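Local coordinates for protein Exo-poly-alpha-D-galacturonosidase (Thermotoga maritima, PDB 3JUR) that probably hydrolyses glycosidic bonds of polygalacturonate (pectin) as a family 28 glycoside hydrolase, working as a heat-active exopolygalacturonase, at residues S211-I216 / G235-G240; E140-W145 / Y187-F192. One frame throughout, in Å; residues are numbered along the deposited sequence.

How the contacts relate
Both contacts lie in loops on the same side of the beta-helix, their centres about 10 Å apart. Contact 1 is nearer the middle of the chain (about 9 Å from centre to centre, against about 17 Å) and almost wholly buried, whereas Trp-145 and Tyr-187 of contact 2 are partly exposed. Contact 1 joins loops of successive coils and is largely polar, built on backbone hydrogen bonds and an asparagine amide; contact 2 closes a long excursion and is aromatic, with no hydrogen bond between its segments. The two meet: Trp-143 NE1 probably donates to Ser-211 O at 2.8 Å, Phe-192 N probably to Trp-214 O, and Arg-189 reaches from contact 2 into contact 1.

Contact 1: residues S211-I216 / G235-G240; sequences SPMWCI and GPNNDG. Unlike the reference sequence in segment 211-216: Ile-216 (reference Val).
Met-213 to Cys-215 run alongside Asn-238 to Gly-240, the CA atoms of Trp-214 and Asp-239 4.7 Å apart. Two backbone hydrogen bonds fix this register, Cys-215 N to Asp-239 O and Ile-216 N to Gly-240 O, each 2.9 Å. Ahead of them a type II turn from Gly-235 to Asn-238 folds the second loop back. Asn-238 ND2 donates to Ser-211 O (3.0 Å), from well above the carbonyl plane, while its OD1 accepts from Gly-235 N (2.7 Å) and Ser-233 OG. A leucine here would probably leave Ser-211 O without this donor and Gly-235 N and Ser-233 OG without their acceptor. On paired backbone positions, Trp-214 and Asp-239 both turn CG anti to the carbonyl carbon (chi1 -57° and -62°) and point the same way, so the carboxylate lies over one face of the indole, planes 11° apart. Asp-239 OD2, toward the ring's rim, sits 3.4 Å from Trp-214 NE1, too poorly angled for a hydrogen bond. At the ring edge, Asn-237 O lies in plane, 3.1 Å from Trp-214 CD1. The loops lead from strand 207-209 into 216-219 and from 224-233 toward 249-252; Cys-215 and Ile-216 pack on strand 224-233.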
ATOM      1  N   SER D 211      -9.945  -5.346  43.786  1.00 23.06           N
ATOM      2  CA  SER D 211      -8.794  -6.128  44.227  1.00 22.52           C
ATOM      3  C   SER D 211      -7.751  -5.240  44.907  1.00 22.85           C
ATOM      4  O   SER D 211      -7.476  -4.129  44.426  1.00 22.49           O
ATOM      5  CB  SER D 211      -8.170  -6.860  43.046  1.00 22.46           C
ATOM      6  OG  SER D 211      -7.001  -7.566  43.430  1.00 20.79           O
ATOM      7  N   PRO D 212      -7.176  -5.719  46.032  1.00 22.60           N
ATOM      8  CA  PRO D 212      -6.106  -4.983  46.712  1.00 22.95           C
ATOM      9  C   PRO D 212      -4.916  -4.742  45.785  1.00 23.07           C
ATOM     10  O   PRO D 212      -4.378  -3.630  45.741  1.00 23.03           O
ATOM     11  CB  PRO D 212      -5.716  -5.916  47.862  1.00 23.06           C
ATOM     12  CG  PRO D 212      -6.975  -6.662  48.162  1.00 23.00           C
ATOM     13  CD  PRO D 212      -7.607  -6.895  46.807  1.00 22.63           C
ATOM     14  N   MET D 213      -4.549  -5.784  45.039  1.00 23.24           N
ATOM     15  CA  MET D 213      -3.409  -5.776  44.133  1.00 23.34           C
ATOM     16  C   MET D 213      -3.665  -6.825  43.027  1.00 23.22           C
ATOM     17  O   MET D 213      -4.679  -6.731  42.329  1.00 23.31           O
ATOM     18  CB  MET D 213      -2.115  -6.024  44.918  1.00 23.53           C
ATOM     19  CG  MET D 213      -0.848  -5.634  44.172  1.00 23.94           C
ATOM     20  SD  MET D 213       0.573  -5.578  45.270  1.00 25.85           S
ATOM     21  CE  MET D 213       1.912  -5.553  44.077  1.00 24.77           C
ATOM     22  N   TRP D 214      -2.789  -7.823  42.871  1.00 23.06           N
ATOM     23  CA  TRP D 214      -2.961  -8.824  41.796  1.00 22.84           C
ATOM     24  C   TRP D 214      -4.186  -9.697  42.061  1.00 23.22           C
ATOM     25  O   TRP D 214      -4.427 -10.111  43.206  1.00 23.25           O
ATOM     26  CB  TRP D 214      -1.720  -9.706  41.618  1.00 22.31           C
ATOM     27  CG  TRP D 214      -0.425  -8.977  41.327  1.00 21.69           C
ATOM     28  CD1 TRP D 214      -0.254  -7.636  41.128  1.00 20.01           C
ATOM     29  CD2 TRP D 214       0.870  -9.573  41.169  1.00 21.17           C
ATOM     30  NE1 TRP D 214       1.068  -7.357  40.867  1.00 20.67           N
ATOM     31  CE2 TRP D 214       1.780  -8.529  40.888  1.00 21.50           C
ATOM     32  CE3 TRP D 214       1.353 -10.891  41.246  1.00 21.82           C
ATOM     33  CZ2 TRP D 214       3.149  -8.762  40.681  1.00 21.37           C
ATOM     34  CZ3 TRP D 214       2.708 -11.123  41.033  1.00 21.16           C
ATOM     35  CH2 TRP D 214       3.593 -10.063  40.759  1.00 21.01           C
ATOM     36  N   CYS D 215      -4.959  -9.972  41.012  1.00 23.28           N
ATOM     37  CA  CYS D 215      -6.274 -10.595  41.182  1.00 24.07           C
ATOM     38  C   CYS D 215      -6.191 -12.109  41.309  1.00 24.15           C
ATOM     39  O   CYS D 215      -6.628 -12.666  42.316  1.00 24.76           O
ATOM     40  CB  CYS D 215      -7.253 -10.173  40.083  1.00 24.29           C
ATOM     41  SG  CYS D 215      -7.654  -8.398  40.090  1.00 26.26           S
ATOM     42  N   ILE D 216      -5.626 -12.771  40.304  1.00 24.13           N
ATOM     43  CA  ILE D 216      -5.433 -14.222  40.356  1.00 23.96           C
ATOM     44  C   ILE D 216      -3.955 -14.582  40.233  1.00 24.05           C
ATOM     45  O   ILE D 216      -3.326 -14.355  39.186  1.00 23.87           O
ATOM     46  CB  ILE D 216      -6.272 -14.954  39.303  1.00 24.15           C
ATOM     47  CG1 ILE D 216      -7.760 -14.671  39.553  1.00 25.06           C
ATOM     48  CG2 ILE D 216      -5.974 -16.456  39.343  1.00 23.83           C
ATOM     49  CD1 ILE D 216      -8.706 -15.490  38.711  1.00 27.29           C
ATOM     50  N   GLY D 235      -7.552  -0.510  39.905  1.00 23.48           N
ATOM     51  CA  GLY D 235      -6.643   0.133  40.855  1.00 22.86           C
ATOM     52  C   GLY D 235      -5.163  -0.083  40.563  1.00 22.62           C
ATOM     53  O   GLY D 235      -4.810  -0.702  39.557  1.00 22.40           O
ATOM     54  N   PRO D 236      -4.282   0.431  41.444  1.00 22.70           N
ATOM     55  CA  PRO D 236      -2.842   0.333  41.199  1.00 22.70           C
ATOM     56  C   PRO D 236      -2.358  -1.106  41.342  1.00 23.00           C
ATOM     57  O   PRO D 236      -2.659  -1.772  42.338  1.00 23.11           O
ATOM     58  CB  PRO D 236      -2.236   1.226  42.285  1.00 22.24           C
ATOM     59  CG  PRO D 236      -3.240   1.212  43.384  1.00 22.60           C
ATOM     60  CD  PRO D 236      -4.583   1.102  42.725  1.00 22.42           C
ATOM     61  N   ASN D 237      -1.646  -1.585  40.327  1.00 23.46           N
ATOM     62  CA  ASN D 237      -1.135  -2.955  40.308  1.00 23.96           C
ATOM     63  C   ASN D 237      -2.254  -4.001  40.315  1.00 24.39           C
ATOM     64  O   ASN D 237      -2.074  -5.112  40.820  1.00 24.40           O
ATOM     65  CB  ASN D 237      -0.145  -3.183  41.465  1.00 23.84           C
ATOM     66  CG  ASN D 237       0.949  -2.134  41.510  1.00 23.49           C
ATOM     67  OD1 ASN D 237       1.094  -1.409  42.501  1.00 24.02           O
ATOM     68  ND2 ASN D 237       1.708  -2.025  40.424  1.00 22.54           N
ATOM     69  N   ASN D 238      -3.406  -3.636  39.753  1.00 24.82           N
ATOM     70  CA  ASN D 238      -4.511  -4.576  39.580  1.00 25.39           C
ATOM     71  C   ASN D 238      -4.302  -5.468  38.350  1.00 25.54           C
ATOM     72  O   ASN D 238      -5.045  -5.370  37.374  1.00 25.63           O
ATOM     73  CB  ASN D 238      -5.862  -3.843  39.509  1.00 25.14           C
ATOM     74  CG  ASN D 238      -6.461  -3.550  40.885  1.00 26.26           C
ATOM     75  OD1 ASN D 238      -7.564  -3.007  40.987  1.00 25.72           O
ATOM     76  ND2 ASN D 238      -5.748  -3.922  41.944  1.00 27.00           N
ATOM     77  N   ASP D 239      -3.279  -6.326  38.401  1.00 25.88           N
ATOM     78  CA  ASP D 239      -3.053  -7.335  37.371  1.00 25.95           C
ATOM     79  C   ASP D 239      -4.210  -8.330  37.403  1.00 26.06           C
ATOM     80  O   ASP D 239      -4.715  -8.664  38.479  1.00 26.18           O
ATOM     81  CB  ASP D 239      -1.751  -8.105  37.629  1.00 26.46           C
ATOM     82  CG  ASP D 239      -0.496  -7.226  37.597  1.00 27.73           C
ATOM     83  OD1 ASP D 239      -0.594  -5.983  37.617  1.00 29.36           O
ATOM     84  OD2 ASP D 239       0.609  -7.807  37.559  1.00 27.61           O
ATOM     85  N   GLY D 240      -4.613  -8.827  36.235  1.00 25.81           N
ATOM     86  CA  GLY D 240      -5.712  -9.794  36.149  1.00 25.27           C
ATOM     87  C   GLY D 240      -5.267 -11.176  36.587  1.00 25.19           C
ATOM     88  O   GLY D 240      -5.686 -11.680  37.635  1.00 25.23           O
TER

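Contact 2: residues E140-W145 / Y187-F192; sequences EHWWPW and YLRPSF
Trp-145 and Tyr-187 make a T-shaped pair: the tyrosine ring turns its edge to the indole face, planes at 81° and the centroid of the five-membered ring 5.0 Å from that of Tyr-187. Tyr-187 CD1 does the touching, 3.6 Å from Trp-145 NE1. The opposite indole face receives Trp-142 CE3 from its own segment, so Trp-145 is held between two aromatic side chains.

Two CH-pi contacts extend this packing. Tyr-187 CA lies over the six-membered ring of Trp-145, and Pro-190 CD over that of Trp-142, 3.5 Å from CZ3; here proline and indole cross at about a right angle.

The aliphatic part of Arg-189 runs alongside both indoles, CG 4.0 Å from Trp-145 CE3 and CD 3.3 Å from Trp-142 O. The CD contact is packing only; that carbonyl's hydrogen bond comes from Trp-145 N (3.1 Å), as the 3-10 turn begins.

The polar end of Arg-189 works beyond the two segments: a bend at chi3 (-70°) carries the guanidinium to Pro-236 O and Pro-212 O through NH1, and to Asn-237 OD1 and Gln-160 OE1 through NH2.

This contact closes a long excursion from the right-handed parallel beta-helix of family 28, leaving after strand 132-134, including helix 161-173 and returning at strand 193-196. Arg-189 ties it to Asn-237 of the Asn-Asn-Asp run, which probably corresponds to the family's Asn-Thr-Asp active-site motif.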
ATOM      1  N   GLU D 140      -9.707   4.347  49.998  1.00 27.64           N
ATOM      2  CA  GLU D 140      -9.606   4.382  51.459  1.00 27.44           C
ATOM      3  C   GLU D 140      -9.060   3.065  52.020  1.00 26.91           C
ATOM      4  O   GLU D 140      -8.693   2.996  53.195  1.00 26.68           O
ATOM      5  CB  GLU D 140     -10.967   4.690  52.097  1.00 27.90           C
ATOM      6  CG  GLU D 140     -11.972   5.397  51.180  1.00 29.62           C
ATOM      7  CD  GLU D 140     -11.741   6.887  51.062  1.00 31.43           C
ATOM      8  OE1 GLU D 140     -11.750   7.580  52.100  1.00 31.83           O
ATOM      9  OE2 GLU D 140     -11.577   7.368  49.920  1.00 33.06           O
ATOM     10  N   HIS D 141      -9.007   2.026  51.183  1.00 26.15           N
ATOM     11  CA  HIS D 141      -8.627   0.683  51.633  1.00 25.54           C
ATOM     12  C   HIS D 141      -7.629  -0.016  50.708  1.00 25.29           C
ATOM     13  O   HIS D 141      -7.875  -0.163  49.500  1.00 25.21           O
ATOM     14  CB  HIS D 141      -9.876  -0.179  51.857  1.00 25.58           C
ATOM     15  CG  HIS D 141     -10.872   0.440  52.791  1.00 25.54           C
ATOM     16  ND1 HIS D 141     -11.895   1.256  52.354  1.00 25.33           N
ATOM     17  CD2 HIS D 141     -10.987   0.382  54.141  1.00 25.05           C
ATOM     18  CE1 HIS D 141     -12.606   1.662  53.393  1.00 24.32           C
ATOM     19  NE2 HIS D 141     -12.077   1.145  54.488  1.00 24.02           N
ATOM     20  N   TRP D 142      -6.506  -0.441  51.290  1.00 24.86           N
ATOM     21  CA  TRP D 142      -5.389  -1.083  50.570  1.00 24.61           C
ATOM     22  C   TRP D 142      -4.630  -0.188  49.574  1.00 24.66           C
ATOM     23  O   TRP D 142      -3.399  -0.115  49.626  1.00 24.51           O
ATOM     24  CB  TRP D 142      -5.829  -2.375  49.859  1.00 24.60           C
ATOM     25  CG  TRP D 142      -6.411  -3.442  50.752  1.00 24.08           C
ATOM     26  CD1 TRP D 142      -7.699  -3.886  50.753  1.00 23.74           C
ATOM     27  CD2 TRP D 142      -5.722  -4.206  51.752  1.00 23.20           C
ATOM     28  NE1 TRP D 142      -7.862  -4.876  51.689  1.00 23.09           N
ATOM     29  CE2 TRP D 142      -6.664  -5.094  52.319  1.00 23.49           C
ATOM     30  CE3 TRP D 142      -4.403  -4.223  52.231  1.00 22.92           C
ATOM     31  CZ2 TRP D 142      -6.332  -5.995  53.339  1.00 21.73           C
ATOM     32  CZ3 TRP D 142      -4.072  -5.119  53.246  1.00 22.38           C
ATOM     33  CH2 TRP D 142      -5.037  -5.993  53.787  1.00 21.82           C
ATOM     34  N   TRP D 143      -5.353   0.469  48.662  1.00 24.54           N
ATOM     35  CA  TRP D 143      -4.717   1.218  47.561  1.00 24.42           C
ATOM     36  C   TRP D 143      -3.800   2.374  47.991  1.00 24.43           C
ATOM     37  O   TRP D 143      -2.768   2.596  47.349  1.00 24.51           O
ATOM     38  CB  TRP D 143      -5.745   1.717  46.525  1.00 24.32           C
ATOM     39  CG  TRP D 143      -6.442   0.635  45.730  1.00 23.49           C
ATOM     40  CD1 TRP D 143      -6.115  -0.687  45.672  1.00 23.34           C
ATOM     41  CD2 TRP D 143      -7.566   0.807  44.854  1.00 23.38           C
ATOM     42  NE1 TRP D 143      -6.975  -1.356  44.833  1.00 23.10           N
ATOM     43  CE2 TRP D 143      -7.875  -0.463  44.317  1.00 23.78           C
ATOM     44  CE3 TRP D 143      -8.340   1.914  44.470  1.00 23.79           C
ATOM     45  CZ2 TRP D 143      -8.931  -0.661  43.416  1.00 23.93           C
ATOM     46  CZ3 TRP D 143      -9.394   1.718  43.580  1.00 24.48           C
ATOM     47  CH2 TRP D 143      -9.676   0.435  43.058  1.00 24.08           C
ATOM     48  N   PRO D 144      -4.163   3.115  49.063  1.00 24.51           N
ATOM     49  CA  PRO D 144      -3.237   4.152  49.532  1.00 24.84           C
ATOM     50  C   PRO D 144      -1.814   3.648  49.808  1.00 25.14           C
ATOM     51  O   PRO D 144      -0.864   4.433  49.736  1.00 25.57           O
ATOM     52  CB  PRO D 144      -3.889   4.641  50.824  1.00 24.64           C
ATOM     53  CG  PRO D 144      -5.333   4.447  50.589  1.00 24.63           C
ATOM     54  CD  PRO D 144      -5.463   3.199  49.760  1.00 24.38           C
ATOM     55  N   TRP D 145      -1.665   2.356  50.094  1.00 25.08           N
ATOM     56  CA  TRP D 145      -0.348   1.781  50.386  1.00 25.37           C
ATOM     57  C   TRP D 145       0.636   1.860  49.213  1.00 25.76           C
ATOM     58  O   TRP D 145       1.851   1.812  49.422  1.00 25.83           O
ATOM     59  CB  TRP D 145      -0.484   0.341  50.894  1.00 24.95           C
ATOM     60  CG  TRP D 145      -1.078   0.234  52.277  1.00 24.33           C
ATOM     61  CD1 TRP D 145      -1.658   1.239  53.013  1.00 23.67           C
ATOM     62  CD2 TRP D 145      -1.178  -0.952  53.077  1.00 23.84           C
ATOM     63  NE1 TRP D 145      -2.099   0.752  54.223  1.00 23.40           N
ATOM     64  CE2 TRP D 145      -1.818  -0.588  54.290  1.00 23.59           C
ATOM     65  CE3 TRP D 145      -0.787  -2.286  52.891  1.00 23.12           C
ATOM     66  CZ2 TRP D 145      -2.070  -1.510  55.311  1.00 22.45           C
ATOM     67  CZ3 TRP D 145      -1.039  -3.203  53.913  1.00 22.80           C
ATOM     68  CH2 TRP D 145      -1.678  -2.808  55.104  1.00 22.19           C
ATOM     69  N   TYR D 187       3.679  -2.226  54.907  1.00 22.73           N
ATOM     70  CA  TYR D 187       2.683  -1.743  53.950  1.00 22.90           C
ATOM     71  C   TYR D 187       2.738  -2.425  52.584  1.00 22.94           C
ATOM     72  O   TYR D 187       2.662  -1.772  51.536  1.00 23.20           O
ATOM     73  CB  TYR D 187       2.752  -0.210  53.860  1.00 22.81           C
ATOM     74  CG  TYR D 187       2.513   0.447  55.206  1.00 23.34           C
ATOM     75  CD1 TYR D 187       1.230   0.819  55.603  1.00 23.60           C
ATOM     76  CD2 TYR D 187       3.570   0.668  56.099  1.00 23.24           C
ATOM     77  CE1 TYR D 187       1.003   1.405  56.851  1.00 24.46           C
ATOM     78  CE2 TYR D 187       3.353   1.246  57.342  1.00 24.07           C
ATOM     79  CZ  TYR D 187       2.069   1.613  57.710  1.00 24.21           C
ATOM     80  OH  TYR D 187       1.853   2.192  58.931  1.00 24.99           O
ATOM     81  N   LEU D 188       2.855  -3.751  52.616  1.00 22.90           N
ATOM     82  CA  LEU D 188       2.828  -4.573  51.411  1.00 23.01           C
ATOM     83  C   LEU D 188       1.475  -5.278  51.288  1.00 23.14           C
ATOM     84  O   LEU D 188       1.162  -6.183  52.076  1.00 23.03           O
ATOM     85  CB  LEU D 188       3.972  -5.594  51.435  1.00 22.95           C
ATOM     86  CG  LEU D 188       5.398  -5.061  51.656  1.00 22.87           C
ATOM     87  CD1 LEU D 188       6.373  -6.212  51.866  1.00 21.57           C
ATOM     88  CD2 LEU D 188       5.850  -4.172  50.492  1.00 21.15           C
ATOM     89  N   ARG D 189       0.677  -4.843  50.311  1.00 23.14           N
ATOM     90  CA  ARG D 189      -0.639  -5.438  50.025  1.00 23.51           C
ATOM     91  C   ARG D 189      -0.543  -6.920  49.657  1.00 23.63           C
ATOM     92  O   ARG D 189       0.460  -7.356  49.096  1.00 23.72           O
ATOM     93  CB  ARG D 189      -1.325  -4.702  48.876  1.00 23.54           C
ATOM     94  CG  ARG D 189      -1.792  -3.291  49.192  1.00 23.30           C
ATOM     95  CD  ARG D 189      -2.055  -2.557  47.885  1.00 22.85           C
ATOM     96  NE  ARG D 189      -0.817  -2.274  47.159  1.00 22.23           N
ATOM     97  CZ  ARG D 189      -0.731  -2.114  45.838  1.00 22.45           C
ATOM     98  NH1 ARG D 189      -1.808  -2.221  45.063  1.00 20.86           N
ATOM     99  NH2 ARG D 189       0.445  -1.854  45.286  1.00 22.60           N
ATOM    100  N   PRO D 190      -1.588  -7.702  49.982  1.00 23.87           N
ATOM    101  CA  PRO D 190      -1.627  -9.108  49.589  1.00 23.89           C
ATOM    102  C   PRO D 190      -2.278  -9.294  48.211  1.00 23.96           C
ATOM    103  O   PRO D 190      -3.001  -8.404  47.753  1.00 24.19           O
ATOM    104  CB  PRO D 190      -2.500  -9.731  50.673  1.00 23.82           C
ATOM    105  CG  PRO D 190      -3.458  -8.644  51.041  1.00 23.51           C
ATOM    106  CD  PRO D 190      -2.705  -7.352  50.888  1.00 23.79           C
ATOM    107  N   SER D 191      -2.010 -10.427  47.561  1.00 23.62           N
ATOM    108  CA  SER D 191      -2.746 -10.831  46.357  1.00 23.53           C
ATOM    109  C   SER D 191      -4.210 -11.112  46.724  1.00 23.25           C
ATOM    110  O   SER D 191      -4.532 -11.306  47.902  1.00 23.40           O
ATOM    111  CB  SER D 191      -2.119 -12.079  45.732  1.00 23.56           C
ATOM    112  OG  SER D 191      -0.840 -11.814  45.171  1.00 24.56           O
ATOM    113  N   PHE D 192      -5.095 -11.115  45.730  1.00 22.58           N
ATOM    114  CA  PHE D 192      -6.495 -11.453  45.967  1.00 22.40           C
ATOM    115  C   PHE D 192      -6.643 -12.979  46.108  1.00 22.62           C
ATOM    116  O   PHE D 192      -6.767 -13.490  47.216  1.00 22.40           O
ATOM    117  CB  PHE D 192      -7.391 -10.900  44.851  1.00 21.89           C
ATOM    118  CG  PHE D 192      -8.860 -10.818  45.206  1.00 20.58           C
ATOM    119  CD1 PHE D 192      -9.614  -9.722  44.794  1.00 20.03           C
ATOM    120  CD2 PHE D 192      -9.494 -11.828  45.933  1.00 19.97           C
ATOM    121  CE1 PHE D 192     -10.971  -9.630  45.101  1.00 19.83           C
ATOM    122  CE2 PHE D 192     -10.852 -11.750  46.239  1.00 19.24           C
ATOM    123  CZ  PHE D 192     -11.592 -10.644  45.826  1.00 19.34           C
TER